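Local coordinates for protein oligogalacturonate lyase (Yersinia enterocolitica subsp. enterocolitica, PDB 3PE7) that cleaves oligogalacturonates by beta-elimination in the cytoplasm, using a seven-bladed beta-propeller that carries a manganese ion and bound calcium, at residues H192-C206 with H242-Y254. Residues are numbered along the deposited sequence; the frame is centred on the assembly and turned at random.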
loop_
_atom_site.group_PDB
_atom_site.type_symbol
_atom_site.label_atom_id
_atom_site.label_comp_id
_atom_site.label_asym_id
_atom_site.label_seq_id
_atom_site.Cartn_x
_atom_site.Cartn_y
_atom_site.Cartn_z
ATOM N N HIS A 192 -2.935 -9.653 -3.998
ATOM C CA HIS A 192 -2.963 -8.944 -2.699
ATOM C C HIS A 192 -3.045 -9.869 -1.466
ATOM O O HIS A 192 -3.965 -9.717 -0.640
ATOM C CB HIS A 192 -4.099 -7.896 -2.692
ATOM C CG HIS A 192 -3.991 -6.871 -1.591
ATOM N ND1 HIS A 192 -5.101 -6.339 -0.962
ATOM C CD2 HIS A 192 -2.915 -6.299 -0.999
ATOM C CE1 HIS A 192 -4.712 -5.490 -0.027
ATOM N NE2 HIS A 192 -3.391 -5.435 -0.039
ATOM N N PRO A 193 -2.117 -10.833 -1.333
ATOM C CA PRO A 193 -2.180 -11.618 -0.091
ATOM C C PRO A 193 -1.644 -10.802 1.084
ATOM O O PRO A 193 -0.620 -10.140 0.956
ATOM C CB PRO A 193 -1.277 -12.821 -0.385
ATOM C CG PRO A 193 -0.278 -12.288 -1.391
ATOM C CD PRO A 193 -1.094 -11.366 -2.257
ATOM N N ILE A 194 -2.344 -10.848 2.214
ATOM C CA ILE A 194 -1.971 -10.042 3.369
ATOM C C ILE A 194 -2.215 -10.874 4.636
ATOM O O ILE A 194 -3.353 -11.284 4.899
ATOM C CB ILE A 194 -2.760 -8.693 3.408
ATOM C CG1 ILE A 194 -4.221 -8.894 2.986
ATOM C CG2 ILE A 194 -2.054 -7.605 2.513
ATOM C CD1 ILE A 194 -5.160 -7.670 3.101
ATOM N N TYR A 195 -1.149 -11.142 5.385
ATOM C CA TYR A 195 -1.273 -11.761 6.727
ATOM C C TYR A 195 -2.188 -10.891 7.600
ATOM O O TYR A 195 -2.054 -9.670 7.601
ATOM C CB TYR A 195 0.094 -11.854 7.416
ATOM C CG TYR A 195 0.805 -13.182 7.271
ATOM C CD1 TYR A 195 2.035 -13.271 6.604
ATOM C CD2 TYR A 195 0.271 -14.344 7.840
ATOM C CE1 TYR A 195 2.699 -14.504 6.482
ATOM C CE2 TYR A 195 0.910 -15.552 7.726
ATOM C CZ TYR A 195 2.125 -15.632 7.053
ATOM O OH TYR A 195 2.755 -16.841 6.965
ATOM N N ARG A 196 -3.093 -11.516 8.357
ATOM C CA ARG A 196 -3.840 -10.788 9.383
ATOM C C ARG A 196 -2.857 -10.374 10.481
ATOM O O ARG A 196 -2.150 -11.227 11.020
ATOM C CB ARG A 196 -4.929 -11.672 9.991
ATOM C CG ARG A 196 -5.756 -10.942 11.071
ATOM C CD ARG A 196 -6.903 -11.836 11.567
ATOM N NE ARG A 196 -7.735 -11.163 12.576
ATOM C CZ ARG A 196 -8.600 -11.810 13.361
ATOM N NH1 ARG A 196 -9.350 -11.147 14.229
ATOM N NH2 ARG A 196 -8.711 -13.138 13.276
ATOM N N PRO A 197 -2.792 -9.061 10.810
ATOM C CA PRO A 197 -1.921 -8.671 11.913
ATOM C C PRO A 197 -2.228 -9.480 13.186
ATOM O O PRO A 197 -3.396 -9.632 13.554
ATOM C CB PRO A 197 -2.257 -7.191 12.117
ATOM C CG PRO A 197 -2.663 -6.704 10.768
ATOM C CD PRO A 197 -3.419 -7.889 10.170
ATOM N N TYR A 198 -1.172 -9.994 13.819
ATOM C CA TYR A 198 -1.243 -10.750 15.100
ATOM C C TYR A 198 -1.992 -12.071 15.020
ATOM O O TYR A 198 -2.330 -12.673 16.059
ATOM C CB TYR A 198 -1.782 -9.847 16.241
ATOM C CG TYR A 198 -1.090 -8.503 16.237
ATOM C CD1 TYR A 198 0.226 -8.376 16.662
ATOM C CD2 TYR A 198 -1.732 -7.370 15.740
ATOM C CE1 TYR A 198 0.870 -7.145 16.623
ATOM C CE2 TYR A 198 -1.099 -6.147 15.685
ATOM C CZ TYR A 198 0.193 -6.032 16.121
ATOM O OH TYR A 198 0.820 -4.807 16.083
ATOM N N ASP A 199 -2.248 -12.537 13.793
ATOM C CA ASP A 199 -2.884 -13.847 13.580
ATOM C C ASP A 199 -2.324 -14.508 12.314
ATOM O O ASP A 199 -2.914 -14.424 11.239
ATOM C CB ASP A 199 -4.412 -13.707 13.511
ATOM C CG ASP A 199 -5.127 -15.025 13.222
ATOM O OD1 ASP A 199 -4.564 -16.102 13.529
ATOM O OD2 ASP A 199 -6.268 -14.980 12.705
ATOM N N ASP A 200 -1.175 -15.154 12.456
ATOM C CA ASP A 200 -0.559 -15.866 11.324
ATOM C C ASP A 200 -1.422 -16.960 10.720
ATOM O O ASP A 200 -1.173 -17.372 9.588
ATOM C CB ASP A 200 0.796 -16.460 11.716
ATOM C CG ASP A 200 1.820 -15.410 12.054
ATOM O OD1 ASP A 200 2.969 -15.814 12.270
ATOM O OD2 ASP A 200 1.501 -14.194 12.113
ATOM N N SER A 201 -2.433 -17.431 11.453
ATOM C CA SER A 201 -3.306 -18.481 10.956
ATOM C C SER A 201 -4.284 -17.987 9.872
ATOM O O SER A 201 -4.919 -18.800 9.200
ATOM C CB SER A 201 -4.069 -19.134 12.116
ATOM O OG SER A 201 -3.199 -19.939 12.927
ATOM N N THR A 202 -4.395 -16.665 9.693
ATOM C CA THR A 202 -5.339 -16.096 8.734
ATOM C C THR A 202 -4.635 -15.263 7.650
ATOM O O THR A 202 -3.917 -14.314 7.956
ATOM C CB THR A 202 -6.398 -15.223 9.437
ATOM O OG1 THR A 202 -7.087 -16.015 10.419
ATOM C CG2 THR A 202 -7.438 -14.712 8.451
ATOM N N VAL A 203 -4.858 -15.639 6.394
ATOM C CA VAL A 203 -4.352 -14.862 5.257
ATOM C C VAL A 203 -5.512 -14.412 4.376
ATOM O O VAL A 203 -6.338 -15.236 3.940
ATOM C CB VAL A 203 -3.329 -15.695 4.416
ATOM C CG1 VAL A 203 -2.782 -14.875 3.219
ATOM C CG2 VAL A 203 -2.181 -16.199 5.301
ATOM N N ALA A 204 -5.602 -13.099 4.127
ATOM C CA ALA A 204 -6.583 -12.578 3.196
ATOM C C ALA A 204 -5.908 -12.500 1.842
ATOM O O ALA A 204 -4.697 -12.328 1.770
ATOM C CB ALA A 204 -7.082 -11.186 3.629
ATOM N N PHE A 205 -6.693 -12.657 0.781
ATOM C CA PHE A 205 -6.191 -12.486 -0.605
ATOM C C PHE A 205 -7.375 -12.214 -1.505
ATOM O O PHE A 205 -8.523 -12.335 -1.085
ATOM C CB PHE A 205 -5.411 -13.726 -1.097
ATOM C CG PHE A 205 -6.265 -14.963 -1.257
ATOM C CD1 PHE A 205 -6.714 -15.361 -2.517
ATOM C CD2 PHE A 205 -6.604 -15.749 -0.152
ATOM C CE1 PHE A 205 -7.498 -16.495 -2.663
ATOM C CE2 PHE A 205 -7.394 -16.889 -0.307
ATOM C CZ PHE A 205 -7.836 -17.260 -1.562
ATOM N N CYS A 206 -7.110 -11.815 -2.748
ATOM C CA CYS A 206 -8.204 -11.480 -3.658
ATOM C C CYS A 206 -8.211 -12.299 -4.941
ATOM O O CYS A 206 -7.200 -12.893 -5.343
ATOM C CB CYS A 206 -8.202 -9.978 -4.012
ATOM S SG CYS A 206 -6.851 -9.418 -5.108
ATOM N N HIS A 242 -10.614 -2.186 -2.469
ATOM C CA HIS A 242 -9.856 -1.401 -1.485
ATOM C C HIS A 242 -9.719 -2.096 -0.141
ATOM O O HIS A 242 -9.577 -1.430 0.891
ATOM C CB HIS A 242 -10.483 -0.010 -1.287
ATOM C CG HIS A 242 -10.546 0.809 -2.542
ATOM N ND1 HIS A 242 -11.060 2.088 -2.570
ATOM C CD2 HIS A 242 -10.143 0.536 -3.807
ATOM C CE1 HIS A 242 -11.012 2.550 -3.807
ATOM N NE2 HIS A 242 -10.448 1.631 -4.576
ATOM N N GLU A 243 -9.747 -3.430 -0.155
ATOM C CA GLU A 243 -9.690 -4.175 1.108
ATOM C C GLU A 243 -8.334 -4.003 1.798
ATOM O O GLU A 243 -7.281 -3.914 1.153
ATOM C CB GLU A 243 -10.049 -5.668 0.926
ATOM C CG GLU A 243 -8.948 -6.544 0.294
ATOM C CD GLU A 243 -8.856 -6.401 -1.221
ATOM O OE1 GLU A 243 -9.760 -5.767 -1.836
ATOM O OE2 GLU A 243 -7.866 -6.926 -1.801
ATOM N N PHE A 244 -8.380 -3.905 3.122
ATOM C CA PHE A 244 -7.170 -3.855 3.932
ATOM C C PHE A 244 -7.488 -4.344 5.343
ATOM O O PHE A 244 -8.649 -4.314 5.771
ATOM C CB PHE A 244 -6.531 -2.452 3.972
ATOM C CG PHE A 244 -7.343 -1.415 4.702
ATOM C CD1 PHE A 244 -7.022 -1.055 6.023
ATOM C CD2 PHE A 244 -8.423 -0.789 4.083
ATOM C CE1 PHE A 244 -7.773 -0.078 6.702
ATOM C CE2 PHE A 244 -9.165 0.189 4.734
ATOM C CZ PHE A 244 -8.840 0.551 6.054
ATOM N N TRP A 245 -6.464 -4.827 6.041
ATOM C CA TRP A 245 -6.577 -5.139 7.461
ATOM C C TRP A 245 -6.440 -3.866 8.290
ATOM O O TRP A 245 -5.485 -3.104 8.109
ATOM C CB TRP A 245 -5.459 -6.098 7.911
ATOM C CG TRP A 245 -5.623 -7.542 7.451
ATOM C CD1 TRP A 245 -4.802 -8.226 6.573
ATOM C CD2 TRP A 245 -6.648 -8.454 7.836
ATOM N NE1 TRP A 245 -5.260 -9.520 6.412
ATOM C CE2 TRP A 245 -6.400 -9.678 7.159
ATOM C CE3 TRP A 245 -7.752 -8.364 8.697
ATOM C CZ2 TRP A 245 -7.209 -10.806 7.331
ATOM C CZ3 TRP A 245 -8.568 -9.490 8.870
ATOM C CH2 TRP A 245 -8.296 -10.691 8.173
ATOM N N VAL A 246 -7.366 -3.649 9.224
ATOM C CA VAL A 246 -7.067 -2.682 10.301
ATOM C C VAL A 246 -5.755 -3.165 10.933
ATOM O O VAL A 246 -5.586 -4.365 11.145
ATOM C CB VAL A 246 -8.189 -2.626 11.360
ATOM C CG1 VAL A 246 -7.932 -1.492 12.376
ATOM C CG2 VAL A 246 -9.541 -2.405 10.690
ATOM N N PRO A 247 -4.808 -2.247 11.200
ATOM C CA PRO A 247 -3.464 -2.690 11.646
ATOM C C PRO A 247 -3.438 -3.470 12.943
ATOM O O PRO A 247 -2.500 -4.233 13.149
ATOM C CB PRO A 247 -2.670 -1.386 11.767
ATOM C CG PRO A 247 -3.318 -0.463 10.745
ATOM C CD PRO A 247 -4.816 -0.836 10.778
ATOM N N ASP A 248 -4.452 -3.306 13.783
ATOM C CA ASP A 248 -4.550 -4.145 14.998
ATOM C C ASP A 248 -5.106 -5.546 14.721
ATOM O O ASP A 248 -5.148 -6.377 15.627
ATOM C CB ASP A 248 -5.322 -3.432 16.122
ATOM C CG ASP A 248 -6.817 -3.257 15.823
ATOM O OD1 ASP A 248 -7.326 -3.694 14.761
ATOM O OD2 ASP A 248 -7.495 -2.672 16.704
ATOM N N GLY A 249 -5.536 -5.802 13.484
ATOM C CA GLY A 249 -6.057 -7.115 13.086
ATOM C C GLY A 249 -7.480 -7.408 13.540
ATOM O O GLY A 249 -7.930 -8.563 13.481
ATOM N N SER A 250 -8.180 -6.374 13.999
ATOM C CA SER A 250 -9.548 -6.527 14.520
ATOM C C SER A 250 -10.585 -6.832 13.438
ATOM O O SER A 250 -11.602 -7.483 13.719
ATOM C CB SER A 250 -9.949 -5.266 15.295
ATOM O OG SER A 250 -9.897 -4.100 14.457
ATOM N N ALA A 251 -10.332 -6.365 12.207
ATOM C CA ALA A 251 -11.317 -6.456 11.126
ATOM C C ALA A 251 -10.641 -6.276 9.771
ATOM O O ALA A 251 -9.544 -5.681 9.694
ATOM C CB ALA A 251 -12.402 -5.401 11.305
ATOM N N LEU A 252 -11.306 -6.791 8.729
ATOM C CA LEU A 252 -10.991 -6.467 7.341
ATOM C C LEU A 252 -11.964 -5.381 6.888
ATOM O O LEU A 252 -13.173 -5.519 7.045
ATOM C CB LEU A 252 -11.094 -7.715 6.454
ATOM C CG LEU A 252 -10.490 -7.643 5.043
ATOM C CD1 LEU A 252 -8.957 -7.649 5.089
ATOM C CD2 LEU A 252 -11.026 -8.781 4.218
ATOM N N VAL A 253 -11.425 -4.283 6.365
ATOM C CA VAL A 253 -12.232 -3.135 5.927
ATOM C C VAL A 253 -12.179 -3.088 4.409
ATOM O O VAL A 253 -11.177 -3.464 3.811
ATOM C CB VAL A 253 -11.711 -1.817 6.566
ATOM C CG1 VAL A 253 -12.386 -0.558 5.978
ATOM C CG2 VAL A 253 -11.899 -1.860 8.091
ATOM N N TYR A 254 -13.271 -2.648 3.793
ATOM C CA TYR A 254 -13.321 -2.547 2.334
ATOM C C TYR A 254 -14.380 -1.549 1.906
ATOM O O TYR A 254 -15.161 -1.052 2.720
ATOM C CB TYR A 254 -13.587 -3.928 1.687
ATOM C CG TYR A 254 -14.928 -4.531 2.058
ATOM C CD1 TYR A 254 -15.081 -5.281 3.240
ATOM C CD2 TYR A 254 -16.047 -4.348 1.231
ATOM C CE1 TYR A 254 -16.333 -5.835 3.582
ATOM C CE2 TYR A 254 -17.284 -4.901 1.561
ATOM C CZ TYR A 254 -17.417 -5.641 2.731
ATOM O OH TYR A 254 -18.668 -6.158 3.045
HETATM O O HOH W 1 -7.077 -9.165 -0.380
HETATM O O HOH W 2 -5.482 -10.480 15.076
#
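W245, from the first strand of one propeller blade, inserts its indole between that blade and the hairpin formed by the first two strands of the preceding one. R196 CA lies over one face, 3.6 Å from the centroid of the five-membered ring, and P197 CD adds a second CH-pi contact there; L252 CD1 of its own blade backs the opposite face. A204 CB packs at W245 CZ2, and I194 CD1 reaches W245 CD1 at 3.5 Å.

Four hydrogen bonds join residues 192-206 to 242-254. W245 NE1 donates in its ring plane to I194 O (3.0 Å) from above the carbonyl plane, while A204 N reaches the same oxygen from the opposite face. R196, extended with CG anti to the backbone N (chi1 -179°), runs past the indole and grips G249 O side-on through NE (2.8 Å) and NH1 (3.0 Å). Its NH2 forms salt bridges with D199 OD2 and the calcium ligand E272. H192 ND1 donates almost straight to E243 OE2 (2.9 Å, 174°), meeting it from above the carboxylate plane. Water joins H192 O to E243 OE2, and R217 forms a salt bridge with E243 OE1.

The indole is thus fixed by both faces and its N-H within a largely buried seam, while R196 ties the G249 turn to the calcium site. Held between R217 at OE1 and H192 plus a water at OE2, the E243 carboxylate is set in its turn, and so is the H192 ring.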